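PDB 6SNR: lipid II:glycine glycyltransferase from Staphylococcus aureus, which probably adds the first glycine of the pentaglycine interpeptide bridge to the lysine of membrane-bound lipid II, taking it from glycyl-tRNA. Local coordinates for residues 41-46 against 55-60; 179-184 against 229-234; 302-307 against 322-327. All blocks are in the same frame, centred on the assembly; numbering follows the deposited sequence.

The three contacts illustrate how a two-sheet protein is built from antiparallel strand pairs. Contact 1 belongs to one seven-stranded mixed sheet and contacts 2 and 3 to another, consistent with the paired GNAT-like subdomains of the FemABX family. Contact 1 lies across the centre of the chain from the others: its centre is 39 Å from that of contact 2 and 40 Å from that of contact 3, with nearest atoms about 22 Å apart in both cases. Contacts 2 and 3, centres 9 Å apart, are continuous, because strands 226-233 and 302-312 are neighbours; Leu304 N lies 2.8 Å from Val231 O in a probable hydrogen bond.

Contact 1. Residues 41-46 against 55-60; sequences RRIAVG and AQLLFK
Arg41 and Leu57 face each other as an antiparallel hydrogen-bonded pair in the beta hairpin of strands 39-47 and 50-61, whose short segments run 154° apart in direction with their axes 4.7 Å apart at closest approach. Arg41 N donates to Leu57 O over 2.9 Å, and Leu57 N returns a bond of 2.8 Å to Arg41 O. Two residues along, Ile43 and Ala55 exchange a second such pair of bonds, while Arg42 and Gln56 between them form the non-hydrogen-bonded pair. There the CA of Arg42 comes within 3.4 Å of Ala55 O in a CA-H...O contact.

Apolar packing falls on the face that carries Ile43, Ala55 and Leu57. With CG1 of Ile43 set between its backbone N and carbonyl carbon (chi1 55°), the longer branch of the side chain reaches across the hairpin, bringing CG1 to 3.7 Å from Ala55 CB. The Leu57 side chain crosses that of Ile43 at about a right angle, its CD1 touching Ile43 CG1 and CD1. Helix 83-99 packs against Ile43 on this face through Leu89, Ser92 and Ile96. On the other face, beside Gln56, the guanidinium of Arg42 is held from outside the hairpin, NH2 bonding to Asn8 OD1 and Ile6 O. Towards the open end of the hairpin, Arg41 CG comes obliquely upon the ring of Phe59, 4.3 Å from its CE2.

Contact 2. Residues 179-184 against 229-234; sequences TTVERS and FLVKLD
An edge strand completes the second mixed sheet here: strand 180-183, outermost in that sheet, pairs antiparallel with strand 226-233, which leads directly into the long helix 235-262. Thr180 with Lys232 and Glu182 with Leu230 are the hydrogen-bonded pairs. The nearly straight bond from Glu182 N to Leu230 O is 2.8 Å long, with 175° at the hydrogen, and the answering bond from Leu230 N to Glu182 O measures 2.9 Å.

On the face of Val181, Val231 and Phe229, branch meets branch: Val181 CG2 lies 4.1 Å from Val231 CG2, while Val181 CG1 approaches the Phe229 ring obliquely. Arg183 passes its CB and CG by the CE2 corner of that ring, yet its guanidinium continues outward and stands perpendicular to the ring plane. Helix 332-347 packs over this face, its Tyr343 meeting Phe229 edge-to-face.

The opposite face is mixed, with Leu230 beside Thr180, Glu182 and Lys232. Glu182 and Lys232 come near without forming a salt bridge, OE2 to NZ being 4.3 Å, and each has a firmer partner elsewhere: OE1 of Glu182 bonds to the hydroxyl of Tyr303, and NZ of Lys232 to Glu300 O. At the far end of the edge strand, Ser184 turns its side chain onto Leu230. Ser184 OG, anti to the backbone N (chi1 -168°), ends 3.5 Å from Leu230 CD1.

Contact 3. Residues 302-307 against 322-327; sequences IYLSGA and ASSNEF
The ring of Phe327 is met by two aliphatic side chains from strand 302-312, one at its edge and one at an oblique angle. Ile302 places CD1 near the ring plane at the edge, 4.0 Å from Phe327 CE2. Leu304 crosses Phe327 at about a right angle and brings Leu304 CD2 obliquely to 3.9 Å from Phe327 CD2, while the CD1 branch of the leucine lies beside Phe327 CB. The flat carboxylate of Glu326 also meets Ile302, Glu326 OE1 lying 3.8 Å from Ile302 CD1; the isoleucine tip therefore touches both a charged group and an aromatic edge. An extended Ile302 chain, its CG1 anti to the backbone N (chi1 -172°), carries CD1 this far.

Behind this cluster the two segments pair as arms of a beta hairpin. Gly306 and Ala322 form a hydrogen-bonded antiparallel pair, each N donating to the other's O over 2.9 Å. Ser305 and Ser323 follow as the non-hydrogen-bonded pair, with their CB atoms 3.8 Å apart. Ser324 N then donates to Leu304 O, a last bond where the second arm leaves the sheet. Within the departing loop, Ser324 OG accepts a weak bond from Glu326 N.

Strand 302-312 lies between strands 315-323 and 226-233. Towards the latter, Leu304 has a helix-like backbone (psi -34°), and both it and Ser305 bond to Val231, which marks a beta bulge. Helix 189-202 supplies polar partners at the end of the other arm: Thr199 OG1 bonds to Ser323 N, and Arg202 NH1 to Ser323 O. Helix 332-347 lies against the face bearing Ser305, which touches its Pro332, Asn333 and Met336.

Contact 1. Residues 41-46 against 55-60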
ATOM      1  N   ARG A  41     -17.964 -17.047   5.419  1.00 16.97           N
ATOM      2  CA  ARG A  41     -19.419 -16.893   5.429  1.00 17.54           C
ATOM      3  C   ARG A  41     -19.717 -15.432   5.456  1.00 17.74           C
ATOM      4  O   ARG A  41     -18.918 -14.653   5.962  1.00 19.70           O
ATOM      5  CB  ARG A  41     -20.013 -17.587   6.652  1.00 17.00           C
ATOM      6  CG  ARG A  41     -19.895 -19.103   6.587  1.00 18.37           C
ATOM      7  CD  ARG A  41     -20.818 -19.768   5.546  1.00 20.06           C
ATOM      8  NE  ARG A  41     -22.170 -19.407   5.833  1.00 22.75           N
ATOM      9  CZ  ARG A  41     -22.928 -20.006   6.762  1.00 24.47           C
ATOM     10  NH1 ARG A  41     -22.490 -21.066   7.437  1.00 25.92           N
ATOM     11  NH2 ARG A  41     -24.140 -19.549   6.994  1.00 26.48           N
ATOM     12  N   ARG A  42     -20.841 -15.019   4.890  1.00 15.01           N
ATOM     13  CA  ARG A  42     -21.278 -13.635   4.904  1.00 15.10           C
ATOM     14  C   ARG A  42     -22.611 -13.463   5.610  1.00 15.33           C
ATOM     15  O   ARG A  42     -23.454 -14.385   5.631  1.00 18.04           O
ATOM     16  CB  ARG A  42     -21.356 -13.038   3.459  1.00 16.01           C
ATOM     17  CG  ARG A  42     -19.998 -12.854   2.782  1.00 17.59           C
ATOM     18  CD  ARG A  42     -20.145 -11.909   1.601  1.00 17.00           C
ATOM     19  NE  ARG A  42     -20.792 -12.608   0.446  1.00 16.61           N
ATOM     20  CZ  ARG A  42     -22.050 -12.401   0.044  1.00 17.20           C
ATOM     21  NH1 ARG A  42     -22.878 -11.610   0.706  1.00 18.26           N
ATOM     22  NH2 ARG A  42     -22.517 -13.069  -1.024  1.00 19.38           N
ATOM     23  N   ILE A  43     -22.816 -12.264   6.125  1.00 14.74           N
ATOM     24  CA  ILE A  43     -24.083 -11.773   6.707  1.00 16.05           C
ATOM     25  C   ILE A  43     -24.351 -10.381   6.150  1.00 17.91           C
ATOM     26  O   ILE A  43     -23.439  -9.632   5.797  1.00 19.01           O
ATOM     27  CB  ILE A  43     -24.106 -11.734   8.247  1.00 17.07           C
ATOM     28  CG1 ILE A  43     -22.937 -10.904   8.849  1.00 17.91           C
ATOM     29  CG2 ILE A  43     -23.990 -13.153   8.786  1.00 17.52           C
ATOM     30  CD1 ILE A  43     -22.911 -10.771  10.382  1.00 18.61           C
ATOM     31  N   ALA A  44     -25.629 -10.019   6.076  1.00 16.85           N
ATOM     32  CA  ALA A  44     -26.074  -8.686   5.682  1.00 17.73           C
ATOM     33  C   ALA A  44     -27.367  -8.419   6.391  1.00 18.82           C
ATOM     34  O   ALA A  44     -28.158  -9.330   6.585  1.00 18.35           O
ATOM     35  CB  ALA A  44     -26.210  -8.541   4.173  1.00 18.41           C
ATOM     36  N   VAL A  45     -27.549  -7.186   6.824  1.00 19.08           N
ATOM     37  CA  VAL A  45     -28.789  -6.722   7.471  1.00 21.13           C
ATOM     38  C   VAL A  45     -29.228  -5.365   6.878  1.00 20.98           C
ATOM     39  O   VAL A  45     -28.425  -4.583   6.346  1.00 21.56           O
ATOM     40  CB  VAL A  45     -28.591  -6.590   8.993  1.00 20.30           C
ATOM     41  CG1 VAL A  45     -28.156  -7.893   9.646  1.00 19.58           C
ATOM     42  CG2 VAL A  45     -27.624  -5.460   9.306  1.00 20.40           C
ATOM     43  N   GLY A  46     -30.539  -5.120   6.879  1.00 22.44           N
ATOM     44  CA  GLY A  46     -31.073  -3.865   6.386  1.00 23.73           C
ATOM     45  C   GLY A  46     -32.583  -3.745   6.579  1.00 25.89           C
ATOM     46  O   GLY A  46     -33.180  -4.525   7.309  1.00 25.71           O
ATOM     47  N   ALA A  55     -20.958  -8.126   6.856  1.00 16.76           N
ATOM     48  CA  ALA A  55     -19.727  -8.661   7.421  1.00 14.36           C
ATOM     49  C   ALA A  55     -19.368  -9.963   6.742  1.00 16.10           C
ATOM     50  O   ALA A  55     -20.231 -10.766   6.373  1.00 15.91           O
ATOM     51  CB  ALA A  55     -19.859  -8.814   8.938  1.00 15.34           C
ATOM     52  N   GLN A  56     -18.083 -10.153   6.523  1.00 15.03           N
ATOM     53  CA  GLN A  56     -17.514 -11.360   6.057  1.00 14.36           C
ATOM     54  C   GLN A  56     -16.751 -12.028   7.212  1.00 16.56           C
ATOM     55  O   GLN A  56     -15.853 -11.448   7.810  1.00 15.96           O
ATOM     56  CB  GLN A  56     -16.535 -11.060   4.926  1.00 16.15           C
ATOM     57  CG  GLN A  56     -15.908 -12.263   4.373  1.00 16.87           C
ATOM     58  CD  GLN A  56     -15.218 -11.959   3.084  1.00 19.68           C
ATOM     59  OE1 GLN A  56     -14.121 -11.372   3.066  1.00 21.68           O
ATOM     60  NE2 GLN A  56     -15.861 -12.314   2.011  1.00 16.57           N
ATOM     61  N   LEU A  57     -17.179 -13.218   7.558  1.00 14.93           N
ATOM     62  CA  LEU A  57     -16.639 -14.015   8.675  1.00 14.70           C
ATOM     63  C   LEU A  57     -15.698 -15.032   8.147  1.00 16.57           C
ATOM     64  O   LEU A  57     -16.037 -15.798   7.211  1.00 17.73           O
ATOM     65  CB  LEU A  57     -17.818 -14.741   9.409  1.00 14.96           C
ATOM     66  CG  LEU A  57     -18.796 -13.946  10.262  1.00 16.54           C
ATOM     67  CD1 LEU A  57     -19.440 -12.743   9.642  1.00 16.89           C
ATOM     68  CD2 LEU A  57     -19.874 -14.927  10.769  1.00 16.91           C
ATOM     69  N   LEU A  58     -14.488 -15.114   8.698  1.00 15.13           N
ATOM     70  CA  LEU A  58     -13.554 -16.126   8.336  1.00 16.44           C
ATOM     71  C   LEU A  58     -13.434 -17.073   9.510  1.00 16.61           C
ATOM     72  O   LEU A  58     -13.209 -16.660  10.645  1.00 17.13           O
ATOM     73  CB  LEU A  58     -12.161 -15.551   8.020  1.00 18.19           C
ATOM     74  CG  LEU A  58     -12.158 -14.677   6.757  1.00 19.56           C
ATOM     75  CD1 LEU A  58     -10.797 -13.984   6.558  1.00 19.77           C
ATOM     76  CD2 LEU A  58     -12.480 -15.522   5.552  1.00 21.79           C
ATOM     77  N   PHE A  59     -13.517 -18.350   9.207  1.00 15.51           N
ATOM     78  CA  PHE A  59     -13.318 -19.417  10.211  1.00 16.08           C
ATOM     79  C   PHE A  59     -12.096 -20.267   9.972  1.00 17.37           C
ATOM     80  O   PHE A  59     -11.781 -20.630   8.819  1.00 17.08           O
ATOM     81  CB  PHE A  59     -14.577 -20.368  10.181  1.00 15.91           C
ATOM     82  CG  PHE A  59     -15.811 -19.732  10.672  1.00 15.26           C
ATOM     83  CD1 PHE A  59     -16.190 -19.782  11.987  1.00 14.90           C
ATOM     84  CD2 PHE A  59     -16.687 -19.091   9.805  1.00 16.88           C
ATOM     85  CE1 PHE A  59     -17.339 -19.181  12.431  1.00 15.78           C
ATOM     86  CE2 PHE A  59     -17.819 -18.480  10.247  1.00 16.03           C
ATOM     87  CZ  PHE A  59     -18.184 -18.511  11.571  1.00 16.32           C
ATOM     88  N   LYS A  60     -11.452 -20.701  11.076  1.00 17.49           N
ATOM     89  CA  LYS A  60     -10.330 -21.603  10.960  1.00 20.22           C
ATOM     90  C   LYS A  60     -10.314 -22.482  12.197  1.00 20.32           C
ATOM     91  O   LYS A  60     -10.487 -21.994  13.287  1.00 19.52           O
ATOM     92  CB  LYS A  60      -8.997 -20.893  10.814  1.00 20.99           C
ATOM     93  CG  LYS A  60      -7.806 -21.806  10.514  1.00 23.94           C
ATOM     94  CD  LYS A  60      -6.556 -21.023  10.191  1.00 25.73           C
ATOM     95  CE  LYS A  60      -5.323 -21.901  10.138  1.00 27.04           C
ATOM     96  NZ  LYS A  60      -4.126 -21.143   9.640  1.00 28.50           N
TER

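Contact 2. Residues 179-184 against 229-234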
ATOM      1  N   THR A 179      14.785   6.678 -14.564  1.00 27.05           N
ATOM      2  CA  THR A 179      14.021   5.402 -14.519  1.00 25.14           C
ATOM      3  C   THR A 179      12.605   5.615 -15.071  1.00 25.77           C
ATOM      4  O   THR A 179      12.149   6.738 -15.174  1.00 26.38           O
ATOM      5  CB  THR A 179      13.903   4.841 -13.068  1.00 22.93           C
ATOM      6  OG1 THR A 179      13.385   5.840 -12.173  1.00 23.00           O
ATOM      7  CG2 THR A 179      15.255   4.330 -12.553  1.00 25.26           C
ATOM      8  N   THR A 180      11.908   4.520 -15.394  1.00 23.79           N
ATOM      9  CA  THR A 180      10.485   4.554 -15.723  1.00 24.59           C
ATOM     10  C   THR A 180       9.738   3.610 -14.771  1.00 24.35           C
ATOM     11  O   THR A 180      10.294   2.588 -14.304  1.00 26.19           O
ATOM     12  CB  THR A 180      10.200   4.099 -17.171  1.00 28.80           C
ATOM     13  OG1 THR A 180      10.771   2.815 -17.386  1.00 31.70           O
ATOM     14  CG2 THR A 180      10.834   5.061 -18.167  1.00 28.85           C
ATOM     15  N   VAL A 181       8.516   3.995 -14.451  1.00 24.23           N
ATOM     16  CA  VAL A 181       7.646   3.125 -13.616  1.00 23.09           C
ATOM     17  C   VAL A 181       6.650   2.468 -14.557  1.00 24.61           C
ATOM     18  O   VAL A 181       5.946   3.162 -15.290  1.00 27.67           O
ATOM     19  CB  VAL A 181       6.965   3.937 -12.530  1.00 23.76           C
ATOM     20  CG1 VAL A 181       6.142   3.028 -11.635  1.00 24.61           C
ATOM     21  CG2 VAL A 181       8.024   4.692 -11.704  1.00 23.63           C
ATOM     22  N   GLU A 182       6.593   1.130 -14.506  1.00 22.53           N
ATOM     23  CA  GLU A 182       5.644   0.331 -15.297  1.00 25.68           C
ATOM     24  C   GLU A 182       4.556  -0.265 -14.387  1.00 24.61           C
ATOM     25  O   GLU A 182       4.874  -0.739 -13.310  1.00 21.70           O
ATOM     26  CB  GLU A 182       6.350  -0.862 -15.938  1.00 26.44           C
ATOM     27  CG  GLU A 182       7.396  -0.530 -16.993  1.00 31.82           C
ATOM     28  CD  GLU A 182       8.164  -1.746 -17.497  1.00 31.78           C
ATOM     29  OE1 GLU A 182       7.966  -2.883 -17.005  1.00 31.49           O
ATOM     30  OE2 GLU A 182       9.012  -1.543 -18.398  1.00 38.59           O
ATOM     31  N   ARG A 183       3.307  -0.222 -14.848  1.00 24.12           N
ATOM     32  CA  ARG A 183       2.239  -1.060 -14.256  1.00 25.07           C
ATOM     33  C   ARG A 183       2.362  -2.380 -14.951  1.00 24.69           C
ATOM     34  O   ARG A 183       2.155  -2.468 -16.186  1.00 30.01           O
ATOM     35  CB  ARG A 183       0.844  -0.430 -14.454  1.00 26.86           C
ATOM     36  CG  ARG A 183      -0.308  -1.124 -13.713  1.00 32.62           C
ATOM     37  CD  ARG A 183      -1.652  -0.768 -14.340  1.00 37.07           C
ATOM     38  NE  ARG A 183      -2.014  -1.752 -15.363  1.00 41.71           N
ATOM     39  CZ  ARG A 183      -2.939  -1.582 -16.308  1.00 46.86           C
ATOM     40  NH1 ARG A 183      -3.638  -0.448 -16.381  1.00 44.42           N
ATOM     41  NH2 ARG A 183      -3.160  -2.558 -17.194  1.00 48.11           N
ATOM     42  N   SER A 184       2.741  -3.420 -14.204  1.00 22.68           N
ATOM     43  CA  SER A 184       3.090  -4.722 -14.757  1.00 23.25           C
ATOM     44  C   SER A 184       1.879  -5.678 -14.780  1.00 25.26           C
ATOM     45  O   SER A 184       0.724  -5.217 -14.680  1.00 25.27           O
ATOM     46  CB  SER A 184       4.278  -5.320 -14.005  1.00 26.13           C
ATOM     47  OG  SER A 184       4.854  -6.462 -14.639  1.00 27.50           O
ATOM     48  N   PHE A 229       3.646  -2.902  -9.673  1.00 18.38           N
ATOM     49  CA  PHE A 229       4.432  -1.836 -10.347  1.00 19.42           C
ATOM     50  C   PHE A 229       5.870  -2.287 -10.295  1.00 18.64           C
ATOM     51  O   PHE A 229       6.294  -2.845  -9.284  1.00 18.52           O
ATOM     52  CB  PHE A 229       4.249  -0.470  -9.658  1.00 18.52           C
ATOM     53  CG  PHE A 229       2.897   0.102  -9.835  1.00 19.57           C
ATOM     54  CD1 PHE A 229       1.851  -0.346  -9.049  1.00 19.83           C
ATOM     55  CD2 PHE A 229       2.637   1.034 -10.813  1.00 21.11           C
ATOM     56  CE1 PHE A 229       0.582   0.113  -9.256  1.00 20.07           C
ATOM     57  CE2 PHE A 229       1.358   1.535 -10.993  1.00 22.42           C
ATOM     58  CZ  PHE A 229       0.322   1.050 -10.196  1.00 21.08           C
ATOM     59  N   LEU A 230       6.632  -2.001 -11.370  1.00 18.98           N
ATOM     60  CA  LEU A 230       8.060  -2.325 -11.431  1.00 22.31           C
ATOM     61  C   LEU A 230       8.805  -1.077 -11.938  1.00 21.01           C
ATOM     62  O   LEU A 230       8.295  -0.360 -12.836  1.00 23.52           O
ATOM     63  CB  LEU A 230       8.262  -3.467 -12.402  1.00 21.73           C
ATOM     64  CG  LEU A 230       7.696  -4.821 -12.056  1.00 22.53           C
ATOM     65  CD1 LEU A 230       7.958  -5.818 -13.173  1.00 23.25           C
ATOM     66  CD2 LEU A 230       8.298  -5.305 -10.760  1.00 22.61           C
ATOM     67  N   VAL A 231       9.996  -0.837 -11.413  1.00 21.86           N
ATOM     68  CA  VAL A 231      10.807   0.334 -11.870  1.00 20.75           C
ATOM     69  C   VAL A 231      12.003  -0.206 -12.663  1.00 21.25           C
ATOM     70  O   VAL A 231      12.737  -1.046 -12.160  1.00 22.35           O
ATOM     71  CB  VAL A 231      11.306   1.168 -10.703  1.00 21.27           C
ATOM     72  CG1 VAL A 231      12.163   2.343 -11.188  1.00 23.37           C
ATOM     73  CG2 VAL A 231      10.124   1.687  -9.874  1.00 22.11           C
ATOM     74  N   LYS A 232      12.156   0.307 -13.883  1.00 25.21           N
ATOM     75  CA  LYS A 232      13.155  -0.151 -14.839  1.00 27.32           C
ATOM     76  C   LYS A 232      14.159   0.982 -15.147  1.00 27.24           C
ATOM     77  O   LYS A 232      13.788   2.146 -15.283  1.00 26.60           O
ATOM     78  CB  LYS A 232      12.470  -0.539 -16.136  1.00 31.35           C
ATOM     79  CG  LYS A 232      13.393  -1.230 -17.130  1.00 36.20           C
ATOM     80  CD  LYS A 232      12.608  -1.805 -18.289  1.00 38.44           C
ATOM     81  CE  LYS A 232      12.988  -3.242 -18.541  1.00 40.98           C
ATOM     82  NZ  LYS A 232      12.498  -3.638 -19.890  1.00 41.98           N
ATOM     83  N   LEU A 233      15.421   0.603 -15.286  1.00 28.82           N
ATOM     84  CA  LEU A 233      16.445   1.485 -15.835  1.00 27.79           C
ATOM     85  C   LEU A 233      16.732   0.895 -17.207  1.00 25.43           C
ATOM     86  O   LEU A 233      17.177  -0.251 -17.282  1.00 29.46           O
ATOM     87  CB  LEU A 233      17.691   1.445 -14.972  1.00 28.57           C
ATOM     88  CG  LEU A 233      18.939   2.125 -15.596  1.00 30.44           C
ATOM     89  CD1 LEU A 233      18.612   3.572 -15.978  1.00 32.47           C
ATOM     90  CD2 LEU A 233      20.099   2.076 -14.616  1.00 33.61           C
ATOM     91  N   ASP A 234      16.410   1.629 -18.263  1.00 28.15           N
ATOM     92  CA  ASP A 234      16.562   1.116 -19.623  1.00 29.28           C
ATOM     93  C   ASP A 234      17.639   1.920 -20.351  1.00 29.77           C
ATOM     94  O   ASP A 234      17.415   3.086 -20.677  1.00 32.87           O
ATOM     95  CB  ASP A 234      15.288   1.224 -20.438  1.00 30.76           C
ATOM     96  CG  ASP A 234      15.384   0.438 -21.728  1.00 33.42           C
ATOM     97  OD1 ASP A 234      15.427  -0.813 -21.659  1.00 37.76           O
ATOM     98  OD2 ASP A 234      15.480   1.051 -22.808  1.00 37.03           O
TER

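Contact 3. Residues 302-307 against 322-327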
ATOM      1  N   ILE A 302      17.135  -3.237 -16.682  1.00 32.70           N
ATOM      2  CA  ILE A 302      17.224  -3.913 -15.426  1.00 33.19           C
ATOM      3  C   ILE A 302      16.131  -3.333 -14.548  1.00 30.56           C
ATOM      4  O   ILE A 302      15.893  -2.124 -14.550  1.00 29.80           O
ATOM      5  CB  ILE A 302      18.605  -3.718 -14.757  1.00 35.73           C
ATOM      6  CG1 ILE A 302      18.739  -4.609 -13.508  1.00 39.69           C
ATOM      7  CG2 ILE A 302      18.867  -2.265 -14.403  1.00 38.00           C
ATOM      8  CD1 ILE A 302      19.916  -4.268 -12.616  1.00 41.64           C
ATOM      9  N   TYR A 303      15.462  -4.214 -13.826  1.00 27.59           N
ATOM     10  CA  TYR A 303      14.467  -3.778 -12.844  1.00 26.12           C
ATOM     11  C   TYR A 303      15.130  -3.572 -11.490  1.00 24.13           C
ATOM     12  O   TYR A 303      15.873  -4.421 -11.020  1.00 26.76           O
ATOM     13  CB  TYR A 303      13.351  -4.816 -12.744  1.00 24.83           C
ATOM     14  CG  TYR A 303      12.444  -4.803 -13.940  1.00 23.95           C
ATOM     15  CD1 TYR A 303      11.541  -3.771 -14.152  1.00 21.66           C
ATOM     16  CD2 TYR A 303      12.467  -5.837 -14.860  1.00 25.58           C
ATOM     17  CE1 TYR A 303      10.691  -3.733 -15.248  1.00 25.01           C
ATOM     18  CE2 TYR A 303      11.618  -5.822 -15.957  1.00 25.67           C
ATOM     19  CZ  TYR A 303      10.737  -4.781 -16.163  1.00 26.94           C
ATOM     20  OH  TYR A 303       9.898  -4.774 -17.275  1.00 30.47           O
ATOM     21  N   LEU A 304      14.803  -2.435 -10.868  1.00 25.74           N
ATOM     22  CA  LEU A 304      15.382  -1.987  -9.628  1.00 24.42           C
ATOM     23  C   LEU A 304      14.491  -2.090  -8.404  1.00 22.39           C
ATOM     24  O   LEU A 304      14.976  -2.257  -7.285  1.00 22.47           O
ATOM     25  CB  LEU A 304      15.739  -0.497  -9.782  1.00 24.88           C
ATOM     26  CG  LEU A 304      16.769  -0.160 -10.874  1.00 25.49           C
ATOM     27  CD1 LEU A 304      17.137   1.306 -10.783  1.00 25.88           C
ATOM     28  CD2 LEU A 304      17.976  -1.062 -10.773  1.00 26.35           C
ATOM     29  N   SER A 305      13.189  -1.898  -8.597  1.00 22.19           N
ATOM     30  CA  SER A 305      12.272  -1.977  -7.468  1.00 22.51           C
ATOM     31  C   SER A 305      10.911  -2.440  -7.953  1.00 19.59           C
ATOM     32  O   SER A 305      10.639  -2.457  -9.137  1.00 20.50           O
ATOM     33  CB  SER A 305      12.160  -0.652  -6.734  1.00 25.02           C
ATOM     34  OG  SER A 305      11.561   0.364  -7.501  1.00 23.82           O
ATOM     35  N   GLY A 306      10.040  -2.776  -7.015  1.00 19.22           N
ATOM     36  CA  GLY A 306       8.684  -3.206  -7.356  1.00 19.34           C
ATOM     37  C   GLY A 306       7.798  -3.151  -6.124  1.00 17.77           C
ATOM     38  O   GLY A 306       8.294  -3.080  -4.970  1.00 18.45           O
ATOM     39  N   ALA A 307       6.485  -3.102  -6.376  1.00 19.16           N
ATOM     40  CA  ALA A 307       5.532  -3.066  -5.290  1.00 19.21           C
ATOM     41  C   ALA A 307       4.155  -3.534  -5.711  1.00 18.61           C
ATOM     42  O   ALA A 307       3.773  -3.447  -6.874  1.00 18.67           O
ATOM     43  CB  ALA A 307       5.442  -1.658  -4.775  1.00 20.05           C
ATOM     44  N   ALA A 322       9.814  -3.946  -2.714  1.00 21.54           N
ATOM     45  CA  ALA A 322      11.135  -4.611  -2.744  1.00 25.05           C
ATOM     46  C   ALA A 322      12.050  -3.820  -3.626  1.00 25.27           C
ATOM     47  O   ALA A 322      11.584  -3.129  -4.541  1.00 23.04           O
ATOM     48  CB  ALA A 322      11.028  -6.053  -3.233  1.00 24.47           C
ATOM     49  N   SER A 323      13.360  -3.902  -3.370  1.00 26.12           N
ATOM     50  CA  SER A 323      14.304  -3.234  -4.259  1.00 24.31           C
ATOM     51  C   SER A 323      15.661  -3.909  -4.192  1.00 27.13           C
ATOM     52  O   SER A 323      15.983  -4.524  -3.169  1.00 27.31           O
ATOM     53  CB  SER A 323      14.434  -1.744  -3.898  1.00 27.02           C
ATOM     54  OG  SER A 323      14.864  -1.568  -2.557  1.00 28.34           O
ATOM     55  N   SER A 324      16.413  -3.781  -5.284  1.00 26.34           N
ATOM     56  CA  SER A 324      17.726  -4.431  -5.415  1.00 29.28           C
ATOM     57  C   SER A 324      18.803  -3.576  -4.793  1.00 30.89           C
ATOM     58  O   SER A 324      18.555  -2.459  -4.377  1.00 29.98           O
ATOM     59  CB  SER A 324      18.079  -4.681  -6.874  1.00 31.00           C
ATOM     60  OG  SER A 324      18.320  -3.473  -7.565  1.00 32.15           O
ATOM     61  N   ASN A 325      20.004  -4.144  -4.716  1.00 31.89           N
ATOM     62  CA  ASN A 325      21.168  -3.436  -4.198  1.00 36.16           C
ATOM     63  C   ASN A 325      21.871  -2.561  -5.245  1.00 35.73           C
ATOM     64  O   ASN A 325      22.814  -1.834  -4.912  1.00 38.75           O
ATOM     65  CB  ASN A 325      22.171  -4.465  -3.626  1.00 37.80           C
ATOM     66  CG  ASN A 325      21.615  -5.248  -2.442  1.00 39.26           C
ATOM     67  OD1 ASN A 325      21.696  -6.473  -2.404  1.00 39.67           O
ATOM     68  ND2 ASN A 325      21.117  -4.544  -1.443  1.00 41.36           N
ATOM     69  N   GLU A 326      21.427  -2.607  -6.497  1.00 34.10           N
ATOM     70  CA  GLU A 326      22.102  -1.872  -7.570  1.00 37.11           C
ATOM     71  C   GLU A 326      21.413  -0.565  -7.966  1.00 35.08           C
ATOM     72  O   GLU A 326      20.203  -0.407  -7.814  1.00 31.81           O
ATOM     73  CB  GLU A 326      22.197  -2.736  -8.808  1.00 38.98           C
ATOM     74  CG  GLU A 326      22.934  -4.043  -8.625  1.00 44.51           C
ATOM     75  CD  GLU A 326      22.916  -4.827  -9.910  1.00 47.87           C
ATOM     76  OE1 GLU A 326      22.173  -5.823  -9.977  1.00 54.72           O
ATOM     77  OE2 GLU A 326      23.610  -4.411 -10.862  1.00 52.14           O
ATOM     78  N   PHE A 327      22.215   0.358  -8.482  1.00 32.19           N
ATOM     79  CA  PHE A 327      21.750   1.625  -9.044  1.00 29.60           C
ATOM     80  C   PHE A 327      20.846   2.436  -8.099  1.00 30.02           C
ATOM     81  O   PHE A 327      19.939   3.144  -8.563  1.00 28.03           O
ATOM     82  CB  PHE A 327      21.094   1.400 -10.403  1.00 32.38           C
ATOM     83  CG  PHE A 327      21.975   0.688 -11.381  1.00 34.35           C
ATOM     84  CD1 PHE A 327      23.026   1.361 -11.994  1.00 37.20           C
ATOM     85  CD2 PHE A 327      21.773  -0.652 -11.677  1.00 36.46           C
ATOM     86  CE1 PHE A 327      23.864   0.705 -12.883  1.00 36.82           C
ATOM     87  CE2 PHE A 327      22.613  -1.316 -12.571  1.00 36.22           C
ATOM     88  CZ  PHE A 327      23.646  -0.624 -13.180  1.00 38.56           C
TER